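Local atomic coordinates of putative aminomethyltransferase (Leptospirillum rubarum, PDB entry 3TTG), a protein that probably binds folate and may act as an aminomethyltransferase, as the related glycine cleavage T-protein does. Residues K34-F39 and G142-S147; G61-D66 and S78-P83. One frame throughout, in Å; residues are numbered along the deposited sequence.

Both contacts lie in the folate-binding family region, on opposite sides of the chain's centre; their own centres are 31 Å apart and their nearest atoms about 19 Å. Contact 2 is nested along the chain inside the loop that contact 1 closes, but the two hold different elements. Contact 1 joins the start of strand 37-39 to the turn leading into helix 145-152 and is partly buried; one backbone hydrogen bond crosses it, beside a glutamate lying along a lysine. Contact 2 is buried: the loop after helix 55-60 runs along strand 75-81, at the edge of another sheet, and a backbone hydrogen bond is joined by serine hydroxyls, two waters and the ring of F80.

Contact 1 of 2, residues K34-F39 and G142-S147; sequences KKFGLF and GPETIS
K34 and K35 meet P143 and E144 at one end of two antiparallel neighbours of a mixed sheet: K34 and K35 lead into strand 37-39, and strand 135-141 runs out into a type I beta turn, G142 to T145, that leads into helix 145-152. The K34 carbonyl O lies 3.4 Å from CG of the P143 ring, a van der Waals approach. K35 follows, the first residue to leave the preceding helix. Its carbonyl O accepts the E144 N-H at 2.9 Å, and the N-H...O angle of 158° makes this a fairly straight bond. The same oxygen is 3.3 Å from P143 CD. Beyond the backbone, the K35 and E144 side chains run side by side in the same direction. E144 chi1 of -67° sets CG anti to its carbonyl carbon, and the extended chain carries the carboxylate alongside K35, with OE2 3.7 Å from K35 CG. The charged ends do not meet, since K35 NZ stays 5.9 Å from E144 OE2, so any attraction is at a distance. F36 comes next, and its ring edge faces the same carboxylate: E144 OE1 sits near the ring plane, 3.9 Å from CD2, with the two planes 48° apart. Cut back to an alanine, position E144 would probably lose the cover along the K35 methylenes and the oxygen at the F36 edge, and leave K35 without its nearby opposite charge. At F36 the backbone also passes close to G142, where a beta carbon would collide with the K35 carbonyl O. From G37 onward the segment turns to its sheet neighbours, G37 bonding to V141. Within the turn, T145 grips the G142 carbonyl O twice from the same face of its plane, OG1 at 2.8 Å and N at 3.1 Å.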
# COMPACT_ATOMS: atom_id res chain seq x y z
N LYS A 34 -3.55 -4.58 18.72
CA LYS A 34 -2.99 -5.24 19.90
C LYS A 34 -2.62 -6.71 19.62
O LYS A 34 -1.66 -7.21 20.19
CB LYS A 34 -4.00 -5.16 21.06
CG LYS A 34 -3.39 -5.37 22.45
CD LYS A 34 -4.44 -5.79 23.51
CE LYS A 34 -4.36 -7.25 23.91
NZ LYS A 34 -5.50 -7.66 24.78
N LYS A 35 -3.43 -7.43 18.84
CA LYS A 35 -3.19 -8.84 18.51
C LYS A 35 -3.00 -9.01 17.00
O LYS A 35 -1.87 -8.94 16.50
CB LYS A 35 -4.35 -9.70 19.06
CG LYS A 35 -4.44 -9.60 20.61
CD LYS A 35 -5.04 -10.81 21.28
CE LYS A 35 -5.68 -10.47 22.60
NZ LYS A 35 -6.35 -11.65 23.23
N PHE A 36 -4.06 -9.25 16.28
CA PHE A 36 -3.98 -9.36 14.83
C PHE A 36 -5.37 -9.29 14.26
O PHE A 36 -6.36 -9.55 14.95
CB PHE A 36 -3.25 -10.65 14.34
CG PHE A 36 -4.01 -11.94 14.55
CD1 PHE A 36 -4.88 -12.42 13.58
CD2 PHE A 36 -3.91 -12.63 15.75
CE1 PHE A 36 -5.61 -13.59 13.81
CE2 PHE A 36 -4.65 -13.78 15.97
CZ PHE A 36 -5.48 -14.26 14.99
N GLY A 37 -5.40 -8.90 13.00
CA GLY A 37 -6.61 -8.78 12.22
C GLY A 37 -6.46 -9.63 11.00
O GLY A 37 -5.38 -9.72 10.42
N LEU A 38 -7.56 -10.20 10.58
CA LEU A 38 -7.69 -11.06 9.40
C LEU A 38 -8.68 -10.42 8.44
O LEU A 38 -9.75 -9.96 8.88
CB LEU A 38 -8.18 -12.42 9.93
CG LEU A 38 -8.54 -13.49 8.96
CD1 LEU A 38 -7.37 -13.85 8.08
CD2 LEU A 38 -8.99 -14.68 9.70
N PHE A 39 -8.33 -10.35 7.13
CA PHE A 39 -9.17 -9.74 6.12
C PHE A 39 -9.18 -10.55 4.84
O PHE A 39 -8.11 -10.90 4.33
CB PHE A 39 -8.67 -8.30 5.83
CG PHE A 39 -9.46 -7.59 4.75
CD1 PHE A 39 -10.81 -7.31 4.93
CD2 PHE A 39 -8.85 -7.20 3.56
CE1 PHE A 39 -11.54 -6.64 3.94
CE2 PHE A 39 -9.58 -6.53 2.58
CZ PHE A 39 -10.92 -6.28 2.76
N GLY A 142 -1.03 -6.73 12.05
CA GLY A 142 -0.83 -6.62 13.49
C GLY A 142 0.31 -7.39 14.08
O GLY A 142 0.94 -8.21 13.40
N PRO A 143 0.58 -7.10 15.38
CA PRO A 143 1.80 -7.61 16.02
C PRO A 143 1.97 -9.12 16.10
O PRO A 143 3.11 -9.58 16.18
CB PRO A 143 1.75 -7.00 17.44
CG PRO A 143 0.42 -6.46 17.61
CD PRO A 143 -0.11 -6.13 16.25
N GLU A 144 0.86 -9.89 16.08
CA GLU A 144 0.92 -11.35 16.15
C GLU A 144 0.84 -12.02 14.77
O GLU A 144 0.70 -13.23 14.70
CB GLU A 144 -0.20 -11.85 17.07
CG GLU A 144 0.01 -11.43 18.52
CD GLU A 144 -1.11 -11.78 19.49
OE1 GLU A 144 -1.97 -12.62 19.13
OE2 GLU A 144 -1.12 -11.21 20.61
N THR A 145 0.96 -11.26 13.66
CA THR A 145 0.91 -11.81 12.32
C THR A 145 1.88 -12.98 12.12
O THR A 145 1.48 -13.97 11.52
CB THR A 145 1.25 -10.70 11.27
OG1 THR A 145 0.17 -9.80 11.29
CG2 THR A 145 1.47 -11.23 9.84
N ILE A 146 3.15 -12.85 12.56
CA ILE A 146 4.11 -13.94 12.34
C ILE A 146 3.66 -15.22 13.08
O ILE A 146 3.80 -16.31 12.54
CB ILE A 146 5.57 -13.58 12.71
CG1 ILE A 146 6.07 -12.30 12.03
CG2 ILE A 146 6.52 -14.78 12.45
CD1 ILE A 146 6.00 -12.30 10.58
N SER A 147 3.14 -15.09 14.32
CA SER A 147 2.69 -16.25 15.11
C SER A 147 1.56 -16.99 14.39
O SER A 147 1.51 -18.21 14.45
CB SER A 147 2.24 -15.85 16.52
OG SER A 147 0.89 -15.42 16.59

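Contact 2 of 2, residues G61-D66 and S78-P83; sequences GIASQD and SFFLNP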
# COMPACT_ATOMS: atom_id res chain seq x y z
N GLY A 61 14.13 -1.80 -16.51
CA GLY A 61 13.97 -0.60 -17.32
C GLY A 61 12.59 0.02 -17.19
O GLY A 61 12.38 1.15 -17.64
N ILE A 62 11.67 -0.62 -16.50
CA ILE A 62 10.32 -0.02 -16.38
C ILE A 62 9.86 0.21 -14.93
O ILE A 62 9.03 1.08 -14.73
CB ILE A 62 9.27 -0.80 -17.17
CG1 ILE A 62 9.12 -2.17 -16.70
CG2 ILE A 62 9.59 -0.79 -18.68
CD1 ILE A 62 8.15 -3.03 -17.56
N ALA A 63 10.39 -0.54 -13.97
CA ALA A 63 10.14 -0.39 -12.54
C ALA A 63 11.05 0.72 -12.01
O ALA A 63 12.21 0.84 -12.43
CB ALA A 63 10.44 -1.70 -11.81
N SER A 64 10.56 1.46 -11.02
CA SER A 64 11.39 2.50 -10.38
C SER A 64 12.35 1.91 -9.32
O SER A 64 13.32 2.55 -8.92
CB SER A 64 10.53 3.57 -9.73
OG SER A 64 9.71 3.03 -8.72
N GLN A 65 12.07 0.67 -8.87
CA GLN A 65 12.87 -0.02 -7.89
C GLN A 65 14.00 -0.81 -8.55
O GLN A 65 13.90 -1.20 -9.70
CB GLN A 65 11.96 -0.96 -7.07
CG GLN A 65 12.64 -1.67 -5.87
CD GLN A 65 13.26 -0.71 -4.90
OE1 GLN A 65 14.45 -0.36 -4.99
NE2 GLN A 65 12.48 -0.23 -3.97
N ASP A 66 15.09 -0.96 -7.85
CA ASP A 66 16.20 -1.81 -8.25
C ASP A 66 15.80 -3.30 -8.01
O ASP A 66 15.75 -3.75 -6.84
CB ASP A 66 17.44 -1.48 -7.45
CG ASP A 66 18.66 -2.20 -7.97
OD1 ASP A 66 18.49 -3.19 -8.74
OD2 ASP A 66 19.76 -1.82 -7.57
N SER A 78 7.75 -1.38 -5.51
CA SER A 78 8.10 -0.55 -6.67
C SER A 78 6.93 0.21 -7.19
O SER A 78 5.79 -0.25 -7.10
CB SER A 78 8.62 -1.41 -7.81
OG SER A 78 9.22 -0.63 -8.84
N PHE A 79 7.23 1.31 -7.86
CA PHE A 79 6.31 2.00 -8.73
C PHE A 79 6.62 1.66 -10.18
O PHE A 79 7.72 1.23 -10.53
CB PHE A 79 6.40 3.53 -8.54
CG PHE A 79 5.89 3.98 -7.23
CD1 PHE A 79 4.53 3.96 -6.95
CD2 PHE A 79 6.76 4.37 -6.23
CE1 PHE A 79 4.06 4.33 -5.70
CE2 PHE A 79 6.28 4.70 -4.97
CZ PHE A 79 4.94 4.74 -4.73
N PHE A 80 5.63 1.91 -11.01
CA PHE A 80 5.71 1.91 -12.47
C PHE A 80 5.25 3.28 -12.86
O PHE A 80 4.09 3.66 -12.62
CB PHE A 80 4.90 0.78 -13.10
CG PHE A 80 5.45 -0.58 -12.75
CD1 PHE A 80 6.27 -1.26 -13.63
CD2 PHE A 80 5.28 -1.10 -11.47
CE1 PHE A 80 6.82 -2.47 -13.29
CE2 PHE A 80 5.84 -2.31 -11.13
CZ PHE A 80 6.62 -2.97 -12.02
N LEU A 81 6.17 4.06 -13.36
CA LEU A 81 5.86 5.45 -13.69
C LEU A 81 5.70 5.70 -15.14
O LEU A 81 6.15 4.90 -15.94
CB LEU A 81 6.99 6.35 -13.17
CG LEU A 81 7.45 6.11 -11.71
CD1 LEU A 81 8.64 6.94 -11.35
CD2 LEU A 81 6.36 6.39 -10.72
N ASN A 82 5.07 6.83 -15.49
CA ASN A 82 5.02 7.30 -16.85
C ASN A 82 6.31 8.11 -17.09
O ASN A 82 7.03 8.37 -16.13
CB ASN A 82 3.72 8.09 -17.09
CG ASN A 82 3.63 9.45 -16.46
OD1 ASN A 82 4.60 10.04 -15.98
ND2 ASN A 82 2.45 9.99 -16.51
N PRO A 83 6.58 8.57 -18.32
CA PRO A 83 7.83 9.32 -18.60
C PRO A 83 8.05 10.63 -17.78
O PRO A 83 9.20 11.09 -17.64
CB PRO A 83 7.66 9.65 -20.09
CG PRO A 83 6.88 8.50 -20.61
CD PRO A 83 5.85 8.29 -19.58
O HOH W 1 8.95 3.55 -13.55
O HOH W 2 6.74 2.13 -16.02
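Strand 75-81, an outermost strand of a five-stranded antiparallel sheet, is flanked here by the loop that follows helix 55-60, and S64 holds the backbone of F79 at two points. S64 N donates to F79 O at 2.9 Å, nearly straight at 166°, while F79 N gives a more bent bond to S64 OG at 3.1 Å. With chi1 at 62°, OG lies between its own backbone N and carbonyl carbon, turned toward the strand, so a hydroxyl does the accepting that a backbone carbonyl would do in a regular pair. S64 OG in turn is bonded to G252 O, and its oxygen also lies near the plane of the F79 ring, at the edge. One residue along, S78 OG serves both segments: it accepts from Q65 N at 3.1 Å and donates to F79 O at 2.9 Å. Its chi1 of -169°, anti to the backbone N, brings the hydroxyl beside the carbonyl carbon of S78 and within reach of F79 O. That oxygen therefore takes two donors, S64 N and S78 OG, from opposite faces of its plane. Toward the strand's end the backbones separate and water fills in: water 1 donates to I62 O at 2.7 Å and accepts from L81 N, and water 2 donates to both I62 O and L81 O. F80 supplies the apolar side. A63 CA lies over one ring face, with A63 CB 4.0 Å from F80 CE1, and I62 CG1 is 4.1 Å from the same ring atom; F112 meets this ring edge-to-face. K257 NZ bonds A63 O and Q65 O. The chemistry implies that one direct backbone bond, S64 N to F79 O, ties loop to strand, with serine hydroxyls and waters supplying the other polar links in place of a continuous strand pairing.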